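Local coordinates for transcriptional regulatory protein RcsB (PDB 5I4C), which is the response regulator of the Rcs phosphorelay, binding regulatory DNA to control genes for colanic acid capsule synthesis, biofilm formation and cell division, at residues 5-10 with 46-51. Numbering follows the deposited sequence.
Sequences NVIIAD and PKLDAH
The CA atoms of N5 and A50 are the nearest pair across the contact, 4.9 Å apart, where the run from L48 to H51 comes in at 108° to the N5 to I7 part of strand 4-9. The backbone N-H of H51 donates to the carbonyl O of N5 at 2.7 Å. In return the side chain of H51 curls back, its CG beside its own backbone N, which brings ND1 to 3.0 Å from the amide N of N5. That N-H points almost straight at ND1 (174°), yet it approaches from well outside the ring plane. With ND1 as acceptor, a neutral ring would be expected to carry its proton on NE2. The third bond comes from the N5 carboxamide: ND2 reaches the carbonyl O of D49 at 3.2 Å, with the acceptor lying in the amide plane while the donor sits above the carbonyl plane. The amide and the imidazole are turned nearly parallel, 5° apart, and the D49 carbonyl O also lies over one ring face, near its rim. D49 itself is the centre of an inverse gamma turn, closed by a weak bond from A50 N to L48 O.

This is the receiver domain of RcsB, a CheY-like fold with a five-stranded parallel sheet. The loop that joins helix 38-44 to strand 52-56 comes up to strand 4-9 here, and just beyond H51 the parallel pairing of the two strands follows, with backbone bonds of N5 and I7 to V52. Two residues along from N5, the I7 side chain points at the loop. Its CG1 runs anti to the carbonyl carbon and the chain is extended, carrying CD1 to 3.6 Å from A50 CB and 3.8 Å from L48 CD1. The I7 and L48 side chains cross at about a right angle, and I7 also touches F35, L45 and L53.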
# COMPACT_ATOMS: atom_id res chain seq x y z
N ASN A 5 18.17 -11.80 6.15
CA ASN A 5 16.93 -11.84 6.90
C ASN A 5 16.54 -10.43 7.17
O ASN A 5 17.38 -9.64 7.68
CB ASN A 5 17.09 -12.56 8.20
CG ASN A 5 17.30 -14.04 8.01
OD1 ASN A 5 16.89 -14.62 7.00
ND2 ASN A 5 17.97 -14.64 8.98
N VAL A 6 15.30 -10.11 6.83
CA VAL A 6 14.78 -8.73 6.95
C VAL A 6 13.51 -8.71 7.77
O VAL A 6 12.74 -9.66 7.79
CB VAL A 6 14.63 -8.02 5.55
CG1 VAL A 6 15.85 -8.25 4.63
CG2 VAL A 6 13.39 -8.46 4.81
N ILE A 7 13.30 -7.60 8.50
CA ILE A 7 12.05 -7.32 9.20
C ILE A 7 11.44 -6.14 8.47
O ILE A 7 12.19 -5.24 8.06
CB ILE A 7 12.33 -6.93 10.67
CG1 ILE A 7 12.90 -8.11 11.42
CG2 ILE A 7 11.11 -6.39 11.34
CD1 ILE A 7 13.20 -7.78 12.85
N ILE A 8 10.13 -6.13 8.33
CA ILE A 8 9.48 -5.03 7.67
C ILE A 8 8.51 -4.41 8.65
O ILE A 8 7.76 -5.14 9.35
CB ILE A 8 8.85 -5.45 6.33
CG1 ILE A 8 7.76 -6.50 6.47
CG2 ILE A 8 9.88 -6.09 5.40
CD1 ILE A 8 7.10 -6.88 5.12
N ALA A 9 8.50 -3.09 8.72
CA ALA A 9 7.67 -2.42 9.70
C ALA A 9 6.99 -1.21 9.10
O ALA A 9 7.63 -0.33 8.49
CB ALA A 9 8.48 -2.04 10.92
N ASP A 10 5.66 -1.23 9.16
CA ASP A 10 4.82 -0.13 8.64
C ASP A 10 3.45 -0.28 9.24
O ASP A 10 2.98 -1.41 9.40
CB ASP A 10 4.69 -0.18 7.13
CG ASP A 10 4.16 1.17 6.54
OD1 ASP A 10 4.93 2.05 6.23
OD2 ASP A 10 2.98 1.36 6.38
N PRO A 46 15.14 -8.80 19.43
CA PRO A 46 16.20 -9.72 19.89
C PRO A 46 15.91 -11.19 19.54
O PRO A 46 16.84 -12.01 19.49
CB PRO A 46 16.22 -9.54 21.40
CG PRO A 46 15.54 -8.18 21.63
CD PRO A 46 14.50 -8.10 20.54
N LYS A 47 14.64 -11.51 19.28
CA LYS A 47 14.22 -12.92 19.07
C LYS A 47 14.35 -13.45 17.60
O LYS A 47 14.07 -14.63 17.31
CB LYS A 47 12.80 -13.13 19.58
CG LYS A 47 12.53 -12.67 21.00
CD LYS A 47 11.00 -12.65 21.20
CE LYS A 47 10.57 -12.00 22.48
NZ LYS A 47 9.10 -12.13 22.62
N LEU A 48 14.73 -12.58 16.69
CA LEU A 48 14.66 -12.84 15.25
C LEU A 48 16.07 -12.55 14.79
O LEU A 48 16.64 -11.55 15.21
CB LEU A 48 13.69 -11.83 14.58
CG LEU A 48 12.24 -11.86 15.10
CD1 LEU A 48 11.43 -10.78 14.40
CD2 LEU A 48 11.64 -13.22 14.83
N ASP A 49 16.66 -13.36 13.95
CA ASP A 49 18.06 -13.17 13.61
C ASP A 49 18.14 -12.24 12.35
O ASP A 49 18.67 -12.62 11.31
CB ASP A 49 18.74 -14.54 13.45
CG ASP A 49 19.01 -15.26 14.82
OD1 ASP A 49 18.63 -14.76 15.92
OD2 ASP A 49 19.66 -16.32 14.79
N ALA A 50 17.61 -11.02 12.49
CA ALA A 50 17.44 -10.05 11.42
C ALA A 50 18.75 -9.38 11.04
O ALA A 50 19.54 -9.05 11.92
CB ALA A 50 16.46 -8.97 11.87
N HIS A 51 18.96 -9.16 9.76
CA HIS A 51 20.12 -8.39 9.26
C HIS A 51 19.80 -6.92 8.95
O HIS A 51 20.62 -6.02 9.11
CB HIS A 51 20.72 -9.11 8.04
CG HIS A 51 21.11 -10.51 8.34
ND1 HIS A 51 20.87 -11.54 7.48
CD2 HIS A 51 21.70 -11.05 9.43
CE1 HIS A 51 21.31 -12.67 8.02
NE2 HIS A 51 21.79 -12.40 9.22